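Endopolygalacturonase (Chondrostereum purpureum, PDB 1K5C) probably hydrolyses the 1,4-alpha-D-galacturonosyl links of polygalacturonan, the pectin backbone, as an endo-acting, beta-helical glycoside hydrolase of family 28. Local coordinates at residues S276-T281 with W307-L312; N302-W307 with S324-I329. All coordinates share one frame; numbering follows the deposited sequence.

Contact 1. Residues S276-T281 with W307-L312; sequences SDVNFT and WNWSQL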
loop_
_atom_site.group_PDB
_atom_site.type_symbol
_atom_site.label_atom_id
_atom_site.label_comp_id
_atom_site.label_asym_id
_atom_site.label_seq_id
_atom_site.Cartn_x
_atom_site.Cartn_y
_atom_site.Cartn_z
ATOM N N SER A 276 0.391 -17.545 9.695
ATOM C CA SER A 276 -0.417 -18.766 9.540
ATOM C C SER A 276 -1.368 -18.615 8.345
ATOM O O SER A 276 -1.805 -17.523 7.994
ATOM C CB SER A 276 -1.165 -19.110 10.787
ATOM O OG SER A 276 -1.967 -18.093 11.219
ATOM N N ASP A 277 -1.671 -19.775 7.778
ATOM C CA ASP A 277 -2.756 -19.902 6.768
ATOM C C ASP A 277 -2.550 -18.948 5.596
ATOM O O ASP A 277 -3.397 -18.096 5.312
ATOM C CB ASP A 277 -4.114 -19.706 7.444
ATOM C CG ASP A 277 -4.349 -20.709 8.507
ATOM O OD1 ASP A 277 -3.606 -21.714 8.669
ATOM O OD2 ASP A 277 -5.394 -20.503 9.199
ATOM N N VAL A 278 -1.433 -19.160 4.879
ATOM C CA VAL A 278 -1.079 -18.354 3.703
ATOM C C VAL A 278 -1.234 -19.265 2.455
ATOM O O VAL A 278 -0.507 -20.258 2.348
ATOM C CB VAL A 278 0.358 -17.814 3.808
ATOM C CG1 VAL A 278 0.718 -17.059 2.539
ATOM C CG2 VAL A 278 0.485 -16.936 5.048
ATOM N N ASN A 279 -2.148 -18.917 1.556
ATOM C CA ASN A 279 -2.512 -19.774 0.422
ATOM C C ASN A 279 -2.350 -19.028 -0.897
ATOM O O ASN A 279 -2.604 -17.805 -0.966
ATOM C CB ASN A 279 -3.995 -20.211 0.543
ATOM C CG ASN A 279 -4.237 -21.322 1.526
ATOM O OD1 ASN A 279 -3.365 -21.828 2.199
ATOM N ND2 ASN A 279 -5.485 -21.878 1.510
ATOM N N PHE A 280 -2.056 -19.792 -1.945
ATOM C CA PHE A 280 -2.165 -19.344 -3.356
ATOM C C PHE A 280 -3.187 -20.322 -3.995
ATOM O O PHE A 280 -2.829 -21.432 -4.377
ATOM C CB PHE A 280 -0.860 -19.406 -4.111
ATOM C CG PHE A 280 0.196 -18.397 -3.663
ATOM C CD1 PHE A 280 0.988 -18.615 -2.564
ATOM C CD2 PHE A 280 0.376 -17.208 -4.420
ATOM C CE1 PHE A 280 1.986 -17.702 -2.191
ATOM C CE2 PHE A 280 1.368 -16.309 -4.038
ATOM C CZ PHE A 280 2.164 -16.546 -2.942
ATOM N N THR A 281 -4.459 -19.862 -4.031
ATOM C CA THR A 281 -5.583 -20.686 -4.519
ATOM C C THR A 281 -6.449 -19.842 -5.433
ATOM O O THR A 281 -6.254 -18.651 -5.601
ATOM C CB THR A 281 -6.385 -21.247 -3.328
ATOM O OG1 THR A 281 -6.766 -20.124 -2.505
ATOM C CG2 THR A 281 -5.573 -22.247 -2.510
ATOM N N TRP A 307 -0.399 -24.626 4.205
ATOM C CA TRP A 307 -0.336 -23.550 3.190
ATOM C C TRP A 307 -0.530 -24.212 1.839
ATOM O O TRP A 307 0.368 -24.916 1.319
ATOM C CB TRP A 307 1.026 -22.869 3.276
ATOM C CG TRP A 307 1.254 -22.084 4.543
ATOM C CD1 TRP A 307 0.556 -22.138 5.727
ATOM C CD2 TRP A 307 2.299 -21.105 4.713
ATOM N NE1 TRP A 307 1.114 -21.200 6.640
ATOM C CE2 TRP A 307 2.193 -20.592 6.040
ATOM C CE3 TRP A 307 3.335 -20.607 3.891
ATOM C CZ2 TRP A 307 3.080 -19.627 6.525
ATOM C CZ3 TRP A 307 4.205 -19.651 4.387
ATOM C CH2 TRP A 307 4.077 -19.158 5.695
ATOM N N ASN A 308 -1.728 -23.986 1.278
ATOM C CA ASN A 308 -2.049 -24.588 -0.051
ATOM C C ASN A 308 -1.563 -23.578 -1.114
ATOM O O ASN A 308 -2.178 -22.506 -1.231
ATOM C CB ASN A 308 -3.575 -24.773 -0.133
ATOM C CG ASN A 308 -3.968 -25.478 -1.434
ATOM O OD1 ASN A 308 -3.221 -25.438 -2.421
ATOM N ND2 ASN A 308 -5.100 -26.124 -1.412
ATOM N N TRP A 309 -0.460 -23.918 -1.766
ATOM C CA TRP A 309 0.136 -23.065 -2.789
ATOM C C TRP A 309 -0.053 -23.684 -4.181
ATOM O O TRP A 309 0.676 -23.410 -5.127
ATOM C CB TRP A 309 1.634 -22.860 -2.505
ATOM C CG TRP A 309 1.854 -21.907 -1.351
ATOM C CD1 TRP A 309 0.994 -21.522 -0.346
ATOM C CD2 TRP A 309 3.087 -21.175 -1.131
ATOM N NE1 TRP A 309 1.616 -20.594 0.494
ATOM C CE2 TRP A 309 2.889 -20.378 0.023
ATOM C CE3 TRP A 309 4.315 -21.141 -1.803
ATOM C CZ2 TRP A 309 3.934 -19.534 0.499
ATOM C CZ3 TRP A 309 5.317 -20.305 -1.321
ATOM C CH2 TRP A 309 5.114 -19.519 -0.175
ATOM N N SER A 310 -1.158 -24.461 -4.336
ATOM C CA SER A 310 -1.359 -25.216 -5.578
ATOM C C SER A 310 -1.443 -24.357 -6.778
ATOM O O SER A 310 -1.073 -24.814 -7.868
ATOM C CB SER A 310 -2.652 -26.054 -5.419
ATOM O OG SER A 310 -3.786 -25.189 -5.140
ATOM N N GLN A 311 -1.947 -23.110 -6.655
ATOM C CA GLN A 311 -2.144 -22.265 -7.845
ATOM C C GLN A 311 -0.982 -21.310 -8.113
ATOM O O GLN A 311 -1.085 -20.473 -9.021
ATOM C CB GLN A 311 -3.480 -21.505 -7.737
ATOM C CG GLN A 311 -4.689 -22.489 -7.834
ATOM C CD GLN A 311 -4.757 -23.086 -9.238
ATOM O OE1 GLN A 311 -4.160 -24.106 -9.523
ATOM N NE2 GLN A 311 -5.432 -22.423 -10.141
ATOM N N LEU A 312 0.138 -21.467 -7.387
ATOM C CA LEU A 312 1.315 -20.629 -7.661
ATOM C C LEU A 312 2.213 -21.284 -8.700
ATOM O O LEU A 312 2.599 -22.464 -8.543
ATOM C CB LEU A 312 2.105 -20.457 -6.347
ATOM C CG LEU A 312 3.386 -19.662 -6.439
ATOM C CD1 LEU A 312 3.095 -18.200 -6.922
ATOM C CD2 LEU A 312 4.135 -19.647 -5.097
#
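Phe280 drives the edge of its ring into one face of Trp309: the ring centroid lies 4.7 Å from that of the indole five-membered ring with the planes at 76°, a T-shaped stack. Leu312 covers a face of the same phenyl ring, its CD2 almost over the centroid and 4.1 Å from it, a CH-pi contact. With CG anti to its own carbonyl carbon (chi1 -74°), Trp309 lays its indole beside Phe280 and brings NE1 to Val278 O at 2.8 Å. That oxygen lies in the indole plane, whereas NE1 stands well above the carbonyl plane. Val278 CB in turn sits over the six-membered ring of Trp307, 3.9 Å from its centroid. Along the strands, which run parallel within 12°, Phe280 N donates to Asn308 O (2.8 Å), and the amide oxygen Asn279 OD1 takes Asn308 N at 2.9 Å. At the corner, Gln311 N bonds Phe280 O at 3.0 Å, and Asn308 OD1 accepts Ser310 N, closing an Asx turn. Tyr243, stacked on Phe280, continues the aromatic row into the preceding coil. Indole and asparagine side chains thus stand in for part of the backbone pairing between successive coils, beside a buried cluster of Val278, Phe280, Trp307, Trp309 and Leu312.

Contact 2. Residues N302-W307 with S324-I329; sequences NCSGNW and SDKAKI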
loop_
_atom_site.group_PDB
_atom_site.type_symbol
_atom_site.label_atom_id
_atom_site.label_comp_id
_atom_site.label_asym_id
_atom_site.label_seq_id
_atom_site.Cartn_x
_atom_site.Cartn_y
_atom_site.Cartn_z
ATOM N N ASN A 302 8.565 -18.769 13.044
ATOM C CA ASN A 302 7.351 -19.250 13.678
ATOM C C ASN A 302 6.210 -19.134 12.647
ATOM O O ASN A 302 5.660 -18.033 12.441
ATOM C CB ASN A 302 7.062 -18.452 14.955
ATOM C CG ASN A 302 5.843 -18.975 15.700
ATOM O OD1 ASN A 302 5.242 -19.993 15.309
ATOM N ND2 ASN A 302 5.492 -18.281 16.795
ATOM N N CYS A 303 5.905 -20.250 11.984
ATOM C CA CYS A 303 4.818 -20.271 10.987
ATOM C C CYS A 303 4.036 -21.563 11.183
ATOM O O CYS A 303 4.632 -22.584 11.538
ATOM C CB CYS A 303 5.366 -20.275 9.552
ATOM S SG CYS A 303 6.168 -18.677 9.149
ATOM N N SER A 304 2.725 -21.503 10.924
ATOM C CA SER A 304 1.839 -22.616 11.147
ATOM C C SER A 304 0.800 -22.733 10.020
ATOM O O SER A 304 0.455 -21.745 9.343
ATOM C CB SER A 304 1.067 -22.442 12.468
ATOM O OG SER A 304 1.948 -22.671 13.575
ATOM N N GLY A 305 0.234 -23.929 9.896
ATOM C CA GLY A 305 -0.902 -24.200 9.037
ATOM C C GLY A 305 -0.517 -25.024 7.803
ATOM O O GLY A 305 0.632 -25.353 7.549
ATOM N N ASN A 306 -1.594 -25.355 7.059
ATOM C CA ASN A 306 -1.453 -26.095 5.776
ATOM C C ASN A 306 -1.573 -25.064 4.684
ATOM O O ASN A 306 -2.672 -24.637 4.316
ATOM C CB ASN A 306 -2.556 -27.134 5.662
ATOM C CG ASN A 306 -2.382 -28.202 6.757
ATOM O OD1 ASN A 306 -1.322 -28.811 6.847
ATOM N ND2 ASN A 306 -3.384 -28.357 7.584
ATOM N N TRP A 307 -0.399 -24.626 4.205
ATOM C CA TRP A 307 -0.336 -23.550 3.190
ATOM C C TRP A 307 -0.530 -24.212 1.839
ATOM O O TRP A 307 0.368 -24.916 1.319
ATOM C CB TRP A 307 1.026 -22.869 3.276
ATOM C CG TRP A 307 1.254 -22.084 4.543
ATOM C CD1 TRP A 307 0.556 -22.138 5.727
ATOM C CD2 TRP A 307 2.299 -21.105 4.713
ATOM N NE1 TRP A 307 1.114 -21.200 6.640
ATOM C CE2 TRP A 307 2.193 -20.592 6.040
ATOM C CE3 TRP A 307 3.335 -20.607 3.891
ATOM C CZ2 TRP A 307 3.080 -19.627 6.525
ATOM C CZ3 TRP A 307 4.205 -19.651 4.387
ATOM C CH2 TRP A 307 4.077 -19.158 5.695
ATOM N N SER A 324 10.008 -23.330 6.581
ATOM C CA SER A 324 8.615 -22.998 6.905
ATOM C C SER A 324 8.196 -23.309 8.307
ATOM O O SER A 324 7.010 -23.177 8.643
ATOM C CB SER A 324 7.637 -23.667 5.918
ATOM O OG SER A 324 7.634 -25.052 6.051
ATOM N N ASP A 325 9.128 -23.715 9.174
ATOM C CA ASP A 325 8.804 -23.981 10.575
ATOM C C ASP A 325 7.711 -25.033 10.661
ATOM O O ASP A 325 7.852 -26.114 10.084
ATOM C CB ASP A 325 8.585 -22.697 11.351
ATOM C CG ASP A 325 8.364 -22.934 12.833
ATOM O OD1 ASP A 325 9.245 -23.568 13.445
ATOM O OD2 ASP A 325 7.320 -22.493 13.364
ATOM N N LYS A 326 6.620 -24.766 11.363
ATOM C CA LYS A 326 5.565 -25.780 11.527
ATOM C C LYS A 326 4.636 -25.845 10.325
ATOM O O LYS A 326 3.830 -26.807 10.212
ATOM C CB LYS A 326 4.722 -25.455 12.782
ATOM C CG LYS A 326 5.509 -25.599 14.097
ATOM C CD LYS A 326 4.733 -25.048 15.262
ATOM C CE LYS A 326 4.780 -23.529 15.439
ATOM N NZ LYS A 326 6.168 -23.085 15.795
ATOM N N ALA A 327 4.666 -24.845 9.448
ATOM C CA ALA A 327 3.750 -24.826 8.305
ATOM C C ALA A 327 4.181 -25.864 7.280
ATOM O O ALA A 327 5.383 -26.145 7.092
ATOM C CB ALA A 327 3.729 -23.450 7.652
ATOM N N LYS A 328 3.162 -26.436 6.631
ATOM C CA LYS A 328 3.401 -27.391 5.523
ATOM C C LYS A 328 2.972 -26.731 4.244
ATOM O O LYS A 328 1.780 -26.381 4.117
ATOM C CB LYS A 328 2.591 -28.678 5.755
ATOM C CG LYS A 328 3.042 -29.457 7.004
ATOM C CD LYS A 328 2.162 -30.697 7.165
ATOM C CE LYS A 328 0.966 -30.543 8.086
ATOM N NZ LYS A 328 -0.279 -31.218 7.554
ATOM N N ILE A 329 3.911 -26.498 3.301
ATOM C CA ILE A 329 3.560 -25.863 2.030
ATOM C C ILE A 329 3.358 -26.930 0.971
ATOM O O ILE A 329 4.255 -27.769 0.733
ATOM C CB ILE A 329 4.651 -24.842 1.608
ATOM C CG1 ILE A 329 4.912 -23.814 2.703
ATOM C CG2 ILE A 329 4.247 -24.248 0.278
ATOM C CD1 ILE A 329 6.013 -22.831 2.443
HETATM O O HOH W 1 0.960 -26.036 11.623
#
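The last coils of the right-handed parallel beta-helix meet here, where a type II' turn from Ser324 to Ala327 leads into a short parallel pairing of Asn306 with Lys328 and Trp307 with Ile329. Two backbone bonds define that pairing: Lys328 N to Gly305 O at 2.9 Å, nearly straight at 165°, and Trp307 N to Lys328 O at 2.8 Å. Ala327 CB rests on one face of the Trp307 indole, 3.7 Å from the five-membered centroid and displaced toward the rim, and Ile329 CG1 comes obliquely to CE3. The indole is also held by its NE1, which donates to Ser304 O. On the outer side Lys328 lies alongside Asn306 and bends at chi3 and chi4, bringing NZ 2.7 Å from Asn306 OD1. At the turn, Asp325 CG is anti to its backbone N (chi1 -175°), which carries OD2 to Cys303 N at 3.0 Å on the anti side; the syn lone pair takes Lys326 NZ at 2.8 Å in a salt bridge. A water links Gly305 N with Lys326 O. Cys303 is further tied to Cys300 by a disulfide. One carboxylate oxygen gripped by two donors should fix the carboxylate's rotation and probably favours its ionised form.

In the fold
Contacts 1 and 2 have centres 11 Å apart near the C-terminal end of the beta-helix and share Trp307 on strand 306-315. Their segments alternate along the chain, as expected when successive coils stack in parallel. Segment 276-281 packs on 307-312 and 302-307 on 324-329; strand 275-280 also pairs with 303-304, so strands of three successive coils are stacked in order. The contacts also touch directly: Asp277 N lies 3.3 Å from Ser304 O, a probable hydrogen bond. Trp307 lies between Val278 and Ala327, joining three coils. The Phe280 side chain is about 10 Å and that of Trp307 about 12 Å from that of Arg226, which binds galacturonate in a complex of this protein, so both contacts are structural packing near, but not part of, that site.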